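Local coordinates for tailspike protein (PDB 3RIQ) that probably recognises and cleaves the O-antigen of Salmonella lipopolysaccharide, serving as the receptor-binding endorhamnosidase of phage 9NA, at residues Ile334-Tyr340 with Ile356-Val362; Lys344-Arg350 with Leu371-Glu377; Gly394-Pro400 with Thr414-Thr420. All blocks are in the same frame, centred on the assembly; numbering follows the deposited sequence. Where two conformers were deposited one is given.

Contact 1: residues Ile334-Tyr340 with Ile356-Val362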
loop_
_atom_site.group_PDB
_atom_site.type_symbol
_atom_site.label_atom_id
_atom_site.label_comp_id
_atom_site.label_asym_id
_atom_site.label_seq_id
_atom_site.Cartn_x
_atom_site.Cartn_y
_atom_site.Cartn_z
ATOM N N ILE A 334 6.816 -10.564 3.158
ATOM C CA ILE A 334 5.433 -10.205 3.464
ATOM C C ILE A 334 5.395 -8.718 3.703
ATOM O O ILE A 334 6.119 -8.225 4.568
ATOM C CB ILE A 334 4.868 -10.955 4.725
ATOM C CG1 ILE A 334 4.934 -12.467 4.543
ATOM C CG2 ILE A 334 3.407 -10.545 4.984
ATOM C CD1 ILE A 334 6.213 -13.099 5.070
ATOM N N ASP A 335 4.581 -7.990 2.938
ATOM C CA ASP A 335 4.469 -6.536 3.113
ATOM C C ASP A 335 3.029 -6.071 2.981
ATOM O O ASP A 335 2.358 -6.447 2.016
ATOM C CB ASP A 335 5.341 -5.771 2.074
ATOM C CG ASP A 335 5.185 -4.260 2.210
ATOM O OD1 ASP A 335 5.453 -3.752 3.340
ATOM O OD2 ASP A 335 4.736 -3.569 1.263
ATOM N N ASN A 336 2.565 -5.252 3.930
ATOM C CA ASN A 336 1.238 -4.651 3.846
ATOM C C ASN A 336 0.126 -5.683 3.991
ATOM O O ASN A 336 -0.527 -6.092 3.017
ATOM C CB ASN A 336 1.046 -3.775 2.595
ATOM C CG ASN A 336 -0.300 -3.052 2.611
ATOM O OD1 ASN A 336 -1.007 -3.071 3.623
ATOM N ND2 ASN A 336 -0.689 -2.467 1.473
ATOM N N VAL A 337 -0.079 -6.103 5.231
ATOM C CA VAL A 337 -1.149 -7.039 5.571
ATOM C C VAL A 337 -1.967 -6.381 6.662
ATOM O O VAL A 337 -1.411 -5.967 7.685
ATOM C CB VAL A 337 -0.587 -8.388 6.072
ATOM C CG1 VAL A 337 -1.713 -9.305 6.570
ATOM C CG2 VAL A 337 0.260 -9.077 4.958
ATOM N N VAL A 338 -3.280 -6.291 6.439
ATOM C CA VAL A 338 -4.198 -5.646 7.406
ATOM C C VAL A 338 -5.257 -6.665 7.768
ATOM O O VAL A 338 -5.899 -7.205 6.866
ATOM C CB VAL A 338 -4.904 -4.408 6.751
ATOM C CG1 VAL A 338 -5.978 -3.808 7.656
ATOM C CG2 VAL A 338 -3.857 -3.354 6.318
ATOM N N THR A 339 -5.420 -6.984 9.056
ATOM C CA THR A 339 -6.493 -7.887 9.429
ATOM C C THR A 339 -7.350 -7.277 10.511
ATOM O O THR A 339 -6.812 -6.693 11.460
ATOM C CB THR A 339 -6.002 -9.310 9.832
ATOM O OG1 THR A 339 -5.452 -9.313 11.167
ATOM C CG2 THR A 339 -4.979 -9.869 8.806
ATOM N N TYR A 340 -8.668 -7.418 10.349
ATOM C CA TYR A 340 -9.673 -6.959 11.312
ATOM C C TYR A 340 -10.459 -8.164 11.816
ATOM O O TYR A 340 -10.871 -9.019 11.014
ATOM C CB TYR A 340 -10.682 -6.015 10.632
ATOM C CG TYR A 340 -10.213 -4.591 10.539
ATOM C CD1 TYR A 340 -10.469 -3.705 11.594
ATOM C CD2 TYR A 340 -9.464 -4.141 9.453
ATOM C CE1 TYR A 340 -10.012 -2.400 11.562
ATOM C CE2 TYR A 340 -9.011 -2.813 9.378
ATOM C CZ TYR A 340 -9.283 -1.954 10.468
ATOM O OH TYR A 340 -8.818 -0.663 10.513
ATOM N N ILE A 356 9.072 -9.254 7.255
ATOM C CA ILE A 356 7.672 -8.894 7.513
ATOM C C ILE A 356 7.574 -7.409 7.750
ATOM O O ILE A 356 8.185 -6.904 8.690
ATOM C CB ILE A 356 7.161 -9.624 8.789
ATOM C CG1 ILE A 356 7.297 -11.143 8.660
ATOM C CG2 ILE A 356 5.713 -9.275 9.108
ATOM C CD1 ILE A 356 7.061 -11.900 9.951
ATOM N N THR A 357 6.807 -6.717 6.920
ATOM C CA THR A 357 6.694 -5.265 7.035
ATOM C C THR A 357 5.286 -4.758 6.882
ATOM O O THR A 357 4.494 -5.345 6.180
ATOM C CB THR A 357 7.580 -4.517 5.981
ATOM O OG1 THR A 357 7.261 -4.951 4.655
ATOM C CG2 THR A 357 9.068 -4.762 6.223
ATOM N N ASN A 358 4.989 -3.662 7.583
ATOM C CA ASN A 358 3.711 -2.942 7.405
ATOM C C ASN A 358 2.490 -3.795 7.690
ATOM O O ASN A 358 1.593 -3.964 6.856
ATOM C CB ASN A 358 3.691 -2.275 6.024
ATOM C CG ASN A 358 4.767 -1.215 5.915
ATOM O OD1 ASN A 358 4.827 -0.315 6.763
ATOM N ND2 ASN A 358 5.660 -1.357 4.960
ATOM N N ILE A 359 2.466 -4.362 8.891
ATOM C CA ILE A 359 1.363 -5.192 9.355
ATOM C C ILE A 359 0.468 -4.376 10.265
ATOM O O ILE A 359 0.995 -3.697 11.152
ATOM C CB ILE A 359 1.893 -6.400 10.165
ATOM C CG1 ILE A 359 2.963 -7.148 9.385
ATOM C CG2 ILE A 359 0.750 -7.330 10.577
ATOM C CD1 ILE A 359 2.500 -7.764 8.079
ATOM N N THR A 360 -0.855 -4.446 10.074
ATOM C CA THR A 360 -1.835 -3.762 10.925
ATOM C C THR A 360 -2.835 -4.820 11.372
ATOM O O THR A 360 -3.481 -5.442 10.526
ATOM C CB THR A 360 -2.542 -2.646 10.139
ATOM O OG1 THR A 360 -1.547 -1.693 9.719
ATOM C CG2 THR A 360 -3.549 -1.909 11.028
ATOM N N VAL A 361 -2.927 -5.063 12.676
ATOM C CA VAL A 361 -3.867 -6.040 13.218
ATOM C C VAL A 361 -4.789 -5.332 14.183
ATOM O O VAL A 361 -4.312 -4.737 15.159
ATOM C CB VAL A 361 -3.132 -7.220 13.926
ATOM C CG1 VAL A 361 -4.119 -8.083 14.760
ATOM C CG2 VAL A 361 -2.362 -8.084 12.899
ATOM N N VAL A 362 -6.106 -5.441 13.955
ATOM C CA VAL A 362 -7.118 -4.803 14.790
ATOM C C VAL A 362 -8.100 -5.852 15.239
ATOM O O VAL A 362 -8.622 -6.652 14.428
ATOM C CB VAL A 362 -7.878 -3.713 14.001
ATOM C CG1 VAL A 362 -9.024 -3.125 14.846
ATOM C CG2 VAL A 362 -6.919 -2.577 13.502
HETATM O O HOH W 1 8.534 -7.047 3.506
HETATM O O HOH W 2 -7.565 -9.224 13.210
#
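The D335 carboxylate is gripped through OD1 by N358 and T357, from its two sides. N358 ND2 reaches its syn lone pair at 2.9 Å, with OD1 almost in the amide plane. T357 OG1 comes to the anti side, 2.5 Å from OD1 and 25° out of the carboxylate plane. Carboxylate and amide planes stand 74° apart. At the far end V362 CB lies oblique to the Y340 ring, 3.5 Å from Y340 CE1. Between these ends run two parallel strands in matched register, neighbouring coils of a right-handed beta-helix. I334, V337, I356, I359 and V361 point into its hydrophobic interior, where I359 CD1 curls back to within 3.7 Å of V337 CB. D335, V338, Y340, T357, T360 and V362 point outward, where residues of the two neighbouring subunits pack against them. N336 and N358 both have positive phi, which asparagine tolerates well, and V337 N bonds to N358 O at 3.2 Å. N336 ND2 turns instead to N314. T339 OG1, between the backbone N and carbonyl carbon (chi1 77°), lies 3.7 Å from V361 CG2 while bonding to G346 O and a water that also donates to V362 O.

Contact 2: residues Lys344-Arg350 with Leu371-Glu377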
loop_
_atom_site.group_PDB
_atom_site.type_symbol
_atom_site.label_atom_id
_atom_site.label_comp_id
_atom_site.label_asym_id
_atom_site.label_seq_id
_atom_site.Cartn_x
_atom_site.Cartn_y
_atom_site.Cartn_z
ATOM N N LYS A 344 -9.078 -16.019 15.705
ATOM C CA LYS A 344 -7.843 -16.552 16.292
ATOM C C LYS A 344 -6.779 -15.452 16.246
ATOM O O LYS A 344 -7.125 -14.249 16.345
ATOM C CB LYS A 344 -7.384 -17.830 15.551
ATOM C CG LYS A 344 -8.506 -18.873 15.332
ATOM C CD LYS A 344 -9.097 -19.406 16.615
ATOM C CE LYS A 344 -10.103 -20.577 16.328
ATOM N NZ LYS A 344 -11.430 -20.126 15.772
ATOM N N GLU A 345 -5.502 -15.815 16.083
ATOM C CA GLU A 345 -4.475 -14.780 15.964
ATOM C C GLU A 345 -4.694 -13.883 14.732
ATOM O O GLU A 345 -5.275 -14.319 13.737
ATOM C CB GLU A 345 -3.091 -15.387 15.866
ATOM C CG GLU A 345 -2.630 -16.118 17.134
ATOM C CD GLU A 345 -3.054 -17.596 17.213
ATOM O OE1 GLU A 345 -3.828 -18.084 16.361
ATOM O OE2 GLU A 345 -2.570 -18.272 18.136
ATOM N N GLY A 346 -4.230 -12.637 14.809
ATOM C CA GLY A 346 -4.395 -11.706 13.699
ATOM C C GLY A 346 -3.422 -11.908 12.541
ATOM O O GLY A 346 -3.761 -11.685 11.379
ATOM N N MET A 347 -2.216 -12.342 12.877
ATOM C CA MET A 347 -1.108 -12.561 11.926
ATOM C C MET A 347 -0.215 -13.596 12.590
ATOM O O MET A 347 0.096 -13.478 13.790
ATOM C CB MET A 347 -0.325 -11.262 11.655
ATOM C CG MET A 347 0.703 -11.392 10.527
ATOM S SD MET A 347 2.392 -10.888 10.963
ATOM C CE MET A 347 3.097 -12.391 11.656
ATOM N N PHE A 348 0.216 -14.603 11.832
ATOM C CA PHE A 348 0.979 -15.700 12.445
ATOM C C PHE A 348 2.066 -16.168 11.451
ATOM O O PHE A 348 1.781 -16.534 10.305
ATOM C CB PHE A 348 0.012 -16.848 12.818
ATOM C CG PHE A 348 0.543 -17.846 13.824
ATOM C CD1 PHE A 348 -0.172 -18.082 15.016
ATOM C CD2 PHE A 348 1.683 -18.625 13.573
ATOM C CE1 PHE A 348 0.276 -19.059 15.966
ATOM C CE2 PHE A 348 2.116 -19.592 14.504
ATOM C CZ PHE A 348 1.418 -19.804 15.700
ATOM N N ASP A 349 3.312 -16.147 11.913
ATOM C CA ASP A 349 4.451 -16.709 11.183
ATOM C C ASP A 349 4.881 -17.993 11.870
ATOM O O ASP A 349 5.468 -17.959 12.979
ATOM C CB ASP A 349 5.591 -15.673 11.068
ATOM C CG ASP A 349 6.793 -16.181 10.274
ATOM O OD1 ASP A 349 7.027 -17.405 10.172
ATOM O OD2 ASP A 349 7.540 -15.314 9.774
ATOM N N ARG A 350 4.560 -19.120 11.224
ATOM C CA ARG A 350 4.829 -20.446 11.777
ATOM C C ARG A 350 6.216 -20.944 11.337
ATOM O O ARG A 350 6.672 -22.028 11.753
ATOM C CB ARG A 350 3.723 -21.433 11.334
ATOM C CG ARG A 350 4.002 -22.875 11.735
ATOM C CD ARG A 350 3.262 -23.348 12.923
ATOM N NE ARG A 350 2.211 -24.128 12.315
ATOM C CZ ARG A 350 1.491 -25.116 12.847
ATOM N NH1 ARG A 350 1.595 -25.519 14.123
ATOM N NH2 ARG A 350 0.607 -25.687 12.047
ATOM N N LEU A 371 -5.473 -15.972 22.979
ATOM C CA LEU A 371 -4.531 -15.985 21.877
ATOM C C LEU A 371 -3.919 -14.589 21.686
ATOM O O LEU A 371 -4.514 -13.598 22.030
ATOM C CB LEU A 371 -5.237 -16.439 20.580
ATOM C CG LEU A 371 -5.884 -17.819 20.664
ATOM C CD1 LEU A 371 -6.544 -18.104 19.306
ATOM C CD2 LEU A 371 -4.858 -18.884 21.019
ATOM N N ASN A 372 -2.717 -14.556 21.138
ATOM C CA ASN A 372 -1.997 -13.310 20.884
ATOM C C ASN A 372 -2.412 -12.617 19.580
ATOM O O ASN A 372 -2.981 -13.246 18.691
ATOM C CB ASN A 372 -0.499 -13.605 20.918
ATOM C CG ASN A 372 -0.077 -14.242 22.214
ATOM O OD1 ASN A 372 -0.418 -13.751 23.285
ATOM N ND2 ASN A 372 0.635 -15.319 22.133
ATOM N N GLN A 373 -2.180 -11.310 19.481
ATOM C CA GLN A 373 -2.553 -10.582 18.263
ATOM C C GLN A 373 -1.645 -10.945 17.104
ATOM O O GLN A 373 -2.132 -11.227 16.036
ATOM C CB GLN A 373 -2.552 -9.055 18.477
ATOM C CG GLN A 373 -3.466 -8.632 19.637
ATOM C CD GLN A 373 -4.928 -8.674 19.298
ATOM O OE1 GLN A 373 -5.365 -8.069 18.325
ATOM N NE2 GLN A 373 -5.702 -9.363 20.118
ATOM N N ILE A 374 -0.340 -10.929 17.333
ATOM C CA ILE A 374 0.670 -11.261 16.330
ATOM C C ILE A 374 1.611 -12.267 16.977
ATOM O O ILE A 374 2.057 -12.071 18.121
ATOM C CB ILE A 374 1.441 -10.000 15.883
ATOM C CG1 ILE A 374 0.518 -9.075 15.089
ATOM C CG2 ILE A 374 2.678 -10.356 14.988
ATOM C CD1 ILE A 374 1.177 -7.775 14.599
ATOM N N VAL A 375 1.857 -13.360 16.267
ATOM C CA VAL A 375 2.781 -14.409 16.717
ATOM C C VAL A 375 3.813 -14.700 15.647
ATOM O O VAL A 375 3.454 -14.844 14.457
ATOM C CB VAL A 375 2.035 -15.751 17.007
ATOM C CG1 VAL A 375 3.039 -16.871 17.309
ATOM C CG2 VAL A 375 1.036 -15.579 18.169
ATOM N N CYS A 376 5.078 -14.849 16.052
ATOM C CA CYS A 376 6.097 -15.457 15.185
ATOM C C CYS A 376 6.786 -16.519 16.011
ATOM O O CYS A 376 7.213 -16.261 17.184
ATOM C CB CYS A 376 7.162 -14.463 14.731
ATOM S SG CYS A 376 6.557 -13.038 13.795
ATOM N N GLU A 377 6.942 -17.693 15.406
ATOM C CA GLU A 377 7.505 -18.848 16.086
ATOM C C GLU A 377 9.022 -18.962 15.898
ATOM O O GLU A 377 9.694 -19.675 16.658
ATOM C CB GLU A 377 6.804 -20.154 15.630
ATOM C CG GLU A 377 5.340 -20.229 15.958
ATOM C CD GLU A 377 5.047 -20.910 17.260
ATOM O OE1 GLU A 377 5.981 -21.095 18.079
ATOM O OE2 GLU A 377 3.874 -21.303 17.461
HETATM O O HOH W 3 -1.471 -17.054 20.321
#
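F348 lies side by side with V375 on the outward face of two successive coils of the right-handed beta-helix, where the short parallel strands 347-349 and 374-376 pair, their axes approaching to 4.7 Å. From CB, the F348 side chain swings its ring carbon CG anti to the backbone N (chi1 -162°), which carries the ring toward the next coil. CG and CD1 pass over V375 CB. Farther out, CE1 and CZ meet V375 CG1, which sits over one ring face 3.8 Å from the centroid and 16° off the normal, a CH-pi contact that a branched valine makes easily. Along the far rim of the ring, CE2 touches E377 CG, and at the tip CZ comes 3.4 Å from E377 OE2, which lies at the ring edge near its plane, where the C-H groups carry partial positive charge. W326 of the preceding coil adds an edge-to-face partner.

The opposite face of the pair looks into the core. M347 is bent at chi2 and chi3, bringing its flexible methyl CE 3.9 Å from I374 CG2 and close to C376 SG. The slim C376 sulfur also rests against D349 CB, while the D349 carboxylate is held by G351, S380, N354 and W327. Before the strands, L371 CD1 fits against K344 CA and CB, and the aliphatic part of E345 covers N372 O, a buried carbonyl without a polar partner in the model. E345 OE2 is joined to N372 N through one water. G346 suits its spot because a CB there would run into Q373 O; that oxygen takes a 2.8 Å bond from G346 N and a weak, longer one from M347 N.

Contact 3: residues Gly394-Pro400 with Thr414-Thr420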
loop_
_atom_site.group_PDB
_atom_site.type_symbol
_atom_site.label_atom_id
_atom_site.label_comp_id
_atom_site.label_asym_id
_atom_site.label_seq_id
_atom_site.Cartn_x
_atom_site.Cartn_y
_atom_site.Cartn_z
ATOM N N GLY A 394 -3.350 -11.813 26.588
ATOM C CA GLY A 394 -2.165 -12.158 25.783
ATOM C C GLY A 394 -1.250 -10.988 25.455
ATOM O O GLY A 394 -1.141 -10.000 26.235
ATOM N N TYR A 395 -0.565 -11.112 24.318
ATOM C CA TYR A 395 0.443 -10.130 23.881
ATOM C C TYR A 395 -0.018 -9.462 22.589
ATOM O O TYR A 395 -0.696 -10.081 21.763
ATOM C CB TYR A 395 1.737 -10.870 23.541
ATOM C CG TYR A 395 2.471 -11.388 24.776
ATOM C CD1 TYR A 395 3.578 -10.729 25.274
ATOM C CD2 TYR A 395 2.035 -12.538 25.433
ATOM C CE1 TYR A 395 4.241 -11.201 26.429
ATOM C CE2 TYR A 395 2.687 -13.038 26.557
ATOM C CZ TYR A 395 3.788 -12.366 27.050
ATOM O OH TYR A 395 4.410 -12.869 28.172
ATOM N N ALA A 396 0.400 -8.216 22.404
ATOM C CA ALA A 396 0.285 -7.580 21.090
ATOM C C ALA A 396 1.221 -8.235 20.071
ATOM O O ALA A 396 0.803 -8.540 18.935
ATOM C CB ALA A 396 0.588 -6.086 21.198
ATOM N N VAL A 397 2.482 -8.435 20.477
ATOM C CA VAL A 397 3.473 -9.124 19.659
ATOM C C VAL A 397 4.163 -10.180 20.497
ATOM O O VAL A 397 4.901 -9.854 21.463
ATOM C CB VAL A 397 4.526 -8.162 19.048
ATOM C CG1 VAL A 397 5.526 -8.931 18.177
ATOM C CG2 VAL A 397 3.826 -7.076 18.194
ATOM N N TYR A 398 3.960 -11.443 20.103
ATOM C CA TYR A 398 4.611 -12.560 20.777
ATOM C C TYR A 398 5.550 -13.188 19.751
ATOM O O TYR A 398 5.134 -13.954 18.876
ATOM C CB TYR A 398 3.590 -13.576 21.303
ATOM C CG TYR A 398 4.224 -14.664 22.145
ATOM C CD1 TYR A 398 4.404 -14.478 23.507
ATOM C CD2 TYR A 398 4.656 -15.881 21.582
ATOM C CE1 TYR A 398 4.989 -15.466 24.296
ATOM C CE2 TYR A 398 5.241 -16.861 22.361
ATOM C CZ TYR A 398 5.418 -16.639 23.718
ATOM O OH TYR A 398 5.991 -17.600 24.530
ATOM N N ALA A 399 6.823 -12.835 19.854
ATOM C CA ALA A 399 7.802 -13.179 18.810
ATOM C C ALA A 399 9.184 -13.356 19.468
ATOM O O ALA A 399 10.126 -12.627 19.166
ATOM C CB ALA A 399 7.802 -12.090 17.718
ATOM N N PRO A 400 9.306 -14.360 20.345
ATOM C CA PRO A 400 10.456 -14.411 21.257
ATOM C C PRO A 400 11.820 -14.394 20.582
ATOM O O PRO A 400 12.767 -13.861 21.146
ATOM C CB PRO A 400 10.273 -15.745 21.984
ATOM C CG PRO A 400 8.875 -16.108 21.801
ATOM C CD PRO A 400 8.319 -15.421 20.630
ATOM N N THR A 414 -4.148 -5.165 25.128
ATOM C CA THR A 414 -2.770 -5.562 25.413
ATOM C C THR A 414 -1.794 -4.771 24.535
ATOM O O THR A 414 -2.046 -4.509 23.337
ATOM C CB THR A 414 -2.543 -7.071 25.226
ATOM O OG1 THR A 414 -1.168 -7.357 25.507
ATOM C CG2 THR A 414 -2.922 -7.553 23.792
ATOM N N LYS A 415 -0.686 -4.375 25.168
ATOM C CA LYS A 415 0.407 -3.665 24.504
ATOM C C LYS A 415 1.740 -4.369 24.733
ATOM O O LYS A 415 2.797 -3.796 24.474
ATOM C CB LYS A 415 0.513 -2.215 25.013
ATOM C CG LYS A 415 -0.807 -1.493 25.203
ATOM C CD LYS A 415 -0.592 0.019 25.203
ATOM C CE LYS A 415 -1.430 0.672 26.276
ATOM N NZ LYS A 415 -2.799 0.113 26.235
ATOM N N LYS A 416 1.692 -5.625 25.187
ATOM C CA LYS A 416 2.902 -6.365 25.493
ATOM C C LYS A 416 3.637 -6.833 24.244
ATOM O O LYS A 416 3.037 -7.410 23.326
ATOM C CB LYS A 416 2.579 -7.581 26.392
ATOM C CG LYS A 416 1.964 -7.214 27.749
ATOM C CD LYS A 416 1.748 -8.476 28.636
ATOM C CE LYS A 416 1.114 -8.096 29.987
ATOM N NZ LYS A 416 -0.168 -7.336 29.810
ATOM N N ILE A 417 4.942 -6.597 24.241
ATOM C CA ILE A 417 5.855 -7.001 23.154
ATOM C C ILE A 417 6.946 -7.899 23.742
ATOM O O ILE A 417 7.696 -7.484 24.659
ATOM C CB ILE A 417 6.537 -5.762 22.504
ATOM C CG1 ILE A 417 5.480 -4.800 21.956
ATOM C CG2 ILE A 417 7.550 -6.218 21.450
ATOM C CD1 ILE A 417 6.004 -3.470 21.486
ATOM N N LEU A 418 7.005 -9.143 23.250
ATOM C CA LEU A 418 8.026 -10.090 23.677
ATOM C C LEU A 418 8.861 -10.470 22.466
ATOM O O LEU A 418 8.328 -11.057 21.522
ATOM C CB LEU A 418 7.407 -11.366 24.307
ATOM C CG LEU A 418 8.369 -12.551 24.612
ATOM C CD1 LEU A 418 9.357 -12.155 25.641
ATOM C CD2 LEU A 418 7.625 -13.782 25.051
ATOM N N CYS A 419 10.148 -10.137 22.485
ATOM C CA CYS A 419 11.020 -10.433 21.346
ATOM C C CYS A 419 12.459 -10.376 21.755
ATOM O O CYS A 419 12.751 -10.153 22.928
ATOM C CB CYS A 419 10.747 -9.474 20.162
ATOM S SG CYS A 419 11.157 -7.790 20.585
ATOM N N THR A 420 13.368 -10.616 20.812
ATOM C CA THR A 420 14.790 -10.639 21.140
ATOM C C THR A 420 15.408 -9.245 21.130
ATOM O O THR A 420 16.297 -8.922 21.940
ATOM C CB THR A 420 15.570 -11.525 20.148
ATOM O OG1 THR A 420 15.209 -12.887 20.365
ATOM C CG2 THR A 420 17.068 -11.428 20.371
HETATM O O HOH W 4 -1.576 -9.913 28.893
#
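V397 and I417 lead a parallel pairing of short strands whose axes approach to 4.9 Å and diverge by 12°, joined by straight bonds from V397 N to K416 O (3.1 Å, 172°) and from L418 N to V397 O. A396 N adds only a weak, bent bond to the same K416 carbonyl. The branched side chains of the leading pair turn toward the interior, V397 CB 4.3 Å from I417 CG2.

These are successive coils of the right-handed beta-helix, and outward side chains pack against one another within and between the coils. The Y395 ring has Y398 CD1 over one face and K416 CD over the other, toward its rim; K416 CB, oblique to the ring, comes 3.5 Å from Y395 CD1. K416 suits this exposed place: its long aliphatic part covers an aromatic while a water links NZ to G394 O. L418, with CG anti to the backbone N (chi1 171°), runs alongside Y398, and its CD2 packs tightly, 3.2 Å from Y398 CE1, while touching P400 CG.

Threonines tie both ends. T414 OG1 donates to G394 O at 2.7 Å from well out of the carbonyl plane, whereas T420 OG1 donates in the plane, on a lone pair of P400 O. K415 O receives Q426 NE2 of the second subunit, and I417 O receives Q433 NE2 of the third.

How the contacts relate
All three contacts join consecutive coils of one beta-helix by parallel pairing, contact 1 on one side, contacts 2 and 3 on another. Contact 1 is the most buried: its outward face meets the other two subunits, and its long strands are bonded almost throughout. Contacts 2 and 3 belong to a shorter-stranded side and are partly exposed, so their outward chemistry is aromatic rings packed against aliphatic chains, CH-pi in contact 2, with charged or hydroxyl ends. Contact 2 meets no other subunit, while contact 3 is linked to both through its backbone. Strands 374-376 and 397-399 are neighbours, placing contacts 2 and 3 in succession. Contacts 1 and 2 face each other across the core, where V361 packs on I374.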